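Local coordinates for kinase-associated protein B (Bacillus cereus, PDB 1Y71), which is of unknown function but is probably associated with a kinase, and carries an SH3-like beta domain followed by two helices, at residues 34-40 with 70-76; 42-48 with 98-102. All blocks are in the same frame, centred on the assembly; numbering follows the deposited sequence.

Contact 1: residues 34-40 with 70-76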
# COMPACT_ATOMS: atom_id res chain seq x y z
N SER B 34 -8.18 -16.56 15.58
CA SER B 34 -8.20 -15.96 14.26
C SER B 34 -8.21 -14.43 14.31
O SER B 34 -8.40 -13.83 15.35
CB SER B 34 -9.38 -16.51 13.45
OG SER B 34 -10.63 -16.01 13.92
N TYR B 35 -7.98 -13.84 13.14
CA TYR B 35 -8.00 -12.40 12.97
C TYR B 35 -8.83 -12.07 11.76
O TYR B 35 -8.76 -12.78 10.76
CB TYR B 35 -6.58 -11.87 12.79
CG TYR B 35 -5.75 -12.06 14.02
CD1 TYR B 35 -5.82 -11.13 15.06
CD2 TYR B 35 -4.92 -13.19 14.17
CE1 TYR B 35 -5.10 -11.29 16.21
CE2 TYR B 35 -4.19 -13.37 15.34
CZ TYR B 35 -4.28 -12.40 16.36
OH TYR B 35 -3.56 -12.54 17.53
N VAL B 36 -9.58 -10.97 11.85
CA VAL B 36 -10.20 -10.40 10.68
C VAL B 36 -9.11 -9.51 10.08
O VAL B 36 -8.53 -8.66 10.78
CB VAL B 36 -11.50 -9.59 11.01
CG1 VAL B 36 -12.11 -9.08 9.75
CG2 VAL B 36 -12.52 -10.49 11.76
N VAL B 37 -8.82 -9.73 8.79
CA VAL B 37 -7.78 -8.99 8.07
C VAL B 37 -8.43 -8.23 6.91
O VAL B 37 -9.14 -8.84 6.08
CB VAL B 37 -6.65 -9.98 7.57
CG1 VAL B 37 -5.61 -9.29 6.66
CG2 VAL B 37 -5.96 -10.66 8.77
N LYS B 38 -8.20 -6.92 6.86
CA LYS B 38 -8.60 -6.10 5.73
C LYS B 38 -7.49 -6.14 4.69
O LYS B 38 -6.36 -5.68 4.94
CB LYS B 38 -8.88 -4.66 6.19
CG LYS B 38 -9.40 -3.67 5.12
CD LYS B 38 -9.04 -2.20 5.52
CE LYS B 38 -10.00 -1.50 6.47
NZ LYS B 38 -9.36 -0.22 7.05
N VAL B 39 -7.83 -6.66 3.52
CA VAL B 39 -6.84 -6.89 2.45
C VAL B 39 -6.39 -5.55 1.84
O VAL B 39 -7.22 -4.72 1.43
CB VAL B 39 -7.39 -7.83 1.35
CG1 VAL B 39 -6.44 -7.93 0.14
CG2 VAL B 39 -7.66 -9.19 1.91
N LEU B 40 -5.08 -5.36 1.77
CA LEU B 40 -4.52 -4.15 1.13
C LEU B 40 -3.72 -4.41 -0.15
O LEU B 40 -3.61 -3.53 -1.02
CB LEU B 40 -3.65 -3.38 2.12
CG LEU B 40 -4.37 -2.91 3.38
CD1 LEU B 40 -3.36 -2.37 4.42
CD2 LEU B 40 -5.51 -1.87 3.12
N PHE B 70 -9.68 -5.69 -2.87
CA PHE B 70 -9.15 -4.58 -2.09
C PHE B 70 -10.10 -4.20 -0.95
O PHE B 70 -11.31 -3.97 -1.16
CB PHE B 70 -8.79 -3.37 -3.01
CG PHE B 70 -8.24 -2.21 -2.25
CD1 PHE B 70 -7.08 -2.36 -1.48
CD2 PHE B 70 -8.92 -0.99 -2.21
CE1 PHE B 70 -6.57 -1.29 -0.72
CE2 PHE B 70 -8.41 0.07 -1.47
CZ PHE B 70 -7.25 -0.09 -0.71
N ARG B 71 -9.56 -4.19 0.26
CA ARG B 71 -10.35 -3.90 1.47
C ARG B 71 -11.38 -4.97 1.84
O ARG B 71 -12.13 -4.77 2.80
CB ARG B 71 -11.00 -2.51 1.43
CG ARG B 71 -10.00 -1.41 1.18
CD ARG B 71 -10.54 -0.02 1.45
NE ARG B 71 -11.68 0.30 0.61
CZ ARG B 71 -12.96 0.23 0.99
NH1 ARG B 71 -13.30 -0.19 2.22
NH2 ARG B 71 -13.93 0.56 0.13
N GLU B 72 -11.39 -6.10 1.12
CA GLU B 72 -12.19 -7.25 1.57
C GLU B 72 -11.73 -7.62 2.99
O GLU B 72 -10.56 -7.54 3.29
CB GLU B 72 -12.02 -8.43 0.61
CG GLU B 72 -12.91 -9.66 0.97
CD GLU B 72 -13.24 -10.60 -0.23
OE1 GLU B 72 -12.76 -10.41 -1.38
OE2 GLU B 72 -14.03 -11.53 -0.02
N GLN B 73 -12.65 -7.95 3.89
CA GLN B 73 -12.24 -8.35 5.24
C GLN B 73 -12.57 -9.83 5.37
O GLN B 73 -13.69 -10.28 5.04
CB GLN B 73 -12.89 -7.50 6.35
CG GLN B 73 -12.74 -5.99 6.13
CD GLN B 73 -12.79 -5.12 7.39
OE1 GLN B 73 -13.38 -5.48 8.42
NE2 GLN B 73 -12.18 -3.96 7.30
N THR B 74 -11.56 -10.60 5.73
CA THR B 74 -11.70 -12.04 5.77
C THR B 74 -11.10 -12.55 7.07
O THR B 74 -10.12 -12.02 7.57
CB THR B 74 -11.13 -12.75 4.48
OG1 THR B 74 -9.76 -13.10 4.65
CG2 THR B 74 -11.24 -11.85 3.25
N ASN B 75 -11.75 -13.55 7.64
CA ASN B 75 -11.26 -14.26 8.81
C ASN B 75 -10.11 -15.21 8.47
O ASN B 75 -10.24 -16.05 7.58
CB ASN B 75 -12.40 -15.03 9.46
CG ASN B 75 -12.00 -15.61 10.80
OD1 ASN B 75 -11.37 -14.92 11.62
ND2 ASN B 75 -12.38 -16.86 11.05
N ILE B 76 -9.00 -15.06 9.19
CA ILE B 76 -7.80 -15.88 8.94
C ILE B 76 -7.31 -16.48 10.24
O ILE B 76 -7.10 -15.75 11.21
CB ILE B 76 -6.68 -15.04 8.20
CG1 ILE B 76 -7.22 -14.52 6.87
CG2 ILE B 76 -5.39 -15.88 7.93
CD1 ILE B 76 -6.26 -13.65 6.13
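Strand 34-40, from Ser34 on, runs antiparallel to strand 73-76, the axes closing to 4.5 Å at 146° between their directions. Tyr35 pairs with Ile76 and Val37 with Thr74 through two backbone bonds each, while Val36 opposite Asn75 and Lys38 opposite Gln73 are non-hydrogen-bonded pairs. Backbone bonding continues into the residues just before Gln73: Val39 N reaches Glu72 O at 2.9 Å, and Arg71 N returns to Val39 O. At the other end Ser34 OG donates to Asn75 OD1 over 2.7 Å, lying in the carbonyl plane on a lone pair; Asn75 OD1 also takes a bond from Arg31. On the face carrying Lys38, the lysine and Gln73 lie side by side, Lys38 CE 3.4 Å from Gln73 NE2. A bend at chi3 (-85°) carries the amine off toward Glu26, a long, weak ion pair. On the other face Ile76 CD1 meets Val37 CB at 4.0 Å, beside Val81. Phe70 turns its ring edge to Leu40 O, while Arg71 CG sits 3.4 Å above the ring centre. Here strand 73-77, outermost in this chain's sheet, closes onto 34-42, consistent with the SH3-like fold of its family.

Contact 2: residues 42-48 with 98-102; sequences VLKHPVQ and ALETQ
In His45 the ring leaves CB opposite the backbone N (chi1 -165°), which turns the imidazole toward the helix, and Gln102 meets it with a fully extended chain, chi1 and chi2 both near 180°. The two side chains cross with ring and amide planes 48° apart. His45 ND1 makes a weak, bent bond to Gln102 OE1 at 3.2 Å, and another weak one to the carbonyl of Pro46. Gln102 NE2 grips that same carbonyl more firmly, 3.1 Å from Pro46 O; the acceptor lies close to the amide plane, although the nitrogen stands well above the carbonyl plane. One glutamine amide therefore engages two successive residues of the loop. The imidazole is sandwiched: Leu99 CD1 makes a CH-pi contact 3.7 Å from the ring centroid, almost on the normal, while Pro46 CD lies against the opposite face, offset toward the rim. The ring's NE2 bonds to Tyr128 OH, which should further restrict the ring's rotation. One turn earlier in the helix, Ala98 CB packs against Val42 CG1 at 3.7 Å, and a water bridges the backbones, accepting from His45 N and donating to Ala98 O at 2.6 Å. Leu43 and Lys44 form a classic beta bulge opposite Lys22, where the chain leaves strand 34-42. Beyond it, the loop passes between helix 91-104 and strand 21-31, with Leu124 of helix 112-127 also touching His45.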
# COMPACT_ATOMS: atom_id res chain seq x y z
N VAL B 42 -1.89 -7.90 -2.73
CA VAL B 42 -1.70 -9.31 -3.04
C VAL B 42 -0.22 -9.67 -3.21
O VAL B 42 0.47 -9.05 -4.00
CB VAL B 42 -2.46 -9.73 -4.32
CG1 VAL B 42 -2.38 -11.30 -4.51
CG2 VAL B 42 -3.92 -9.25 -4.29
N LEU B 43 0.24 -10.67 -2.46
CA LEU B 43 1.60 -11.22 -2.60
C LEU B 43 1.62 -12.50 -3.43
O LEU B 43 2.58 -12.76 -4.19
CB LEU B 43 2.24 -11.52 -1.22
CG LEU B 43 2.67 -10.35 -0.35
CD1 LEU B 43 3.14 -10.88 1.02
CD2 LEU B 43 3.73 -9.47 -1.01
N LYS B 44 0.59 -13.33 -3.27
CA LYS B 44 0.52 -14.56 -4.05
C LYS B 44 -0.91 -14.80 -4.46
O LYS B 44 -1.82 -14.77 -3.61
CB LYS B 44 1.07 -15.76 -3.25
CG LYS B 44 0.85 -17.11 -3.97
CD LYS B 44 1.13 -18.24 -3.01
CE LYS B 44 1.23 -19.57 -3.74
NZ LYS B 44 0.04 -20.44 -3.50
N HIS B 45 -1.11 -14.96 -5.77
CA HIS B 45 -2.44 -15.23 -6.31
C HIS B 45 -2.76 -16.69 -6.02
O HIS B 45 -1.86 -17.55 -6.08
CB HIS B 45 -2.52 -14.87 -7.81
CG HIS B 45 -3.92 -14.80 -8.33
ND1 HIS B 45 -4.61 -15.92 -8.74
CD2 HIS B 45 -4.75 -13.75 -8.50
CE1 HIS B 45 -5.82 -15.55 -9.16
NE2 HIS B 45 -5.93 -14.25 -9.00
N PRO B 46 -4.02 -16.97 -5.62
CA PRO B 46 -4.35 -18.34 -5.23
C PRO B 46 -4.28 -19.36 -6.38
O PRO B 46 -4.42 -19.01 -7.57
CB PRO B 46 -5.80 -18.24 -4.77
CG PRO B 46 -6.32 -17.00 -5.47
CD PRO B 46 -5.16 -16.06 -5.40
N VAL B 47 -4.10 -20.60 -5.98
CA VAL B 47 -4.02 -21.73 -6.89
C VAL B 47 -5.41 -21.94 -7.49
O VAL B 47 -6.42 -21.70 -6.82
CB VAL B 47 -3.53 -23.00 -6.14
CG1 VAL B 47 -3.21 -24.12 -7.11
CG2 VAL B 47 -2.25 -22.70 -5.45
N GLN B 48 -5.47 -22.38 -8.74
CA GLN B 48 -6.74 -22.62 -9.41
C GLN B 48 -7.15 -24.09 -9.34
O GLN B 48 -6.33 -24.97 -9.07
CB GLN B 48 -6.64 -22.20 -10.88
CG GLN B 48 -6.19 -20.75 -11.06
CD GLN B 48 -7.08 -19.77 -10.32
OE1 GLN B 48 -6.68 -19.18 -9.30
NE2 GLN B 48 -8.29 -19.58 -10.82
N ALA B 98 1.45 -10.45 -8.88
CA ALA B 98 1.16 -11.79 -8.35
C ALA B 98 0.68 -12.76 -9.47
O ALA B 98 1.10 -13.92 -9.57
CB ALA B 98 0.10 -11.69 -7.24
N LEU B 99 -0.18 -12.26 -10.32
CA LEU B 99 -0.73 -13.03 -11.41
C LEU B 99 0.33 -13.38 -12.46
O LEU B 99 0.40 -14.53 -12.93
CB LEU B 99 -1.86 -12.24 -12.06
CG LEU B 99 -2.82 -13.03 -12.92
CD1 LEU B 99 -3.51 -14.07 -12.08
CD2 LEU B 99 -3.87 -12.02 -13.55
N GLU B 100 1.14 -12.40 -12.83
CA GLU B 100 2.21 -12.65 -13.82
C GLU B 100 3.20 -13.68 -13.27
O GLU B 100 3.61 -14.62 -14.00
CB GLU B 100 2.89 -11.36 -14.27
CG GLU B 100 2.02 -10.59 -15.27
CD GLU B 100 2.28 -9.10 -15.32
OE1 GLU B 100 3.21 -8.61 -14.62
OE2 GLU B 100 1.55 -8.41 -16.08
N THR B 101 3.52 -13.56 -11.98
CA THR B 101 4.39 -14.52 -11.29
C THR B 101 3.86 -15.95 -11.36
O THR B 101 4.60 -16.89 -11.73
CB THR B 101 4.68 -14.07 -9.82
OG1 THR B 101 5.40 -12.85 -9.88
CG2 THR B 101 5.50 -15.08 -9.00
N GLN B 102 2.58 -16.11 -11.04
CA GLN B 102 1.96 -17.42 -11.07
C GLN B 102 1.93 -18.00 -12.49
O GLN B 102 2.20 -19.19 -12.70
CB GLN B 102 0.53 -17.35 -10.54
CG GLN B 102 -0.13 -18.74 -10.41
CD GLN B 102 -1.50 -18.65 -9.81
OE1 GLN B 102 -2.07 -17.56 -9.70
NE2 GLN B 102 -2.02 -19.77 -9.36
O HOH W 1 1.38 -15.36 -7.45

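Overall arrangement
Contact 1 and contact 2 nearly adjoin along the chain, one residue apart: strand 34-42 supplies 34-40 to the first, and its end and the following loop supply 42-48 to the second. Their centres are nonetheless about 17 Å apart. In sequence the segments alternate, 34-40, 42-48, 70-76, 98-102, so the strand partner, 73-77, outermost in this chain's sheet, precedes helix 91-104, which packs on the loop. Contact 1 belongs to the antiparallel sheet and lies partly at the subunit interface, where Phe70 packs on Gly86 of the second subunit. Contact 2, buried within one chain, joins that sheet to the C-terminal helices.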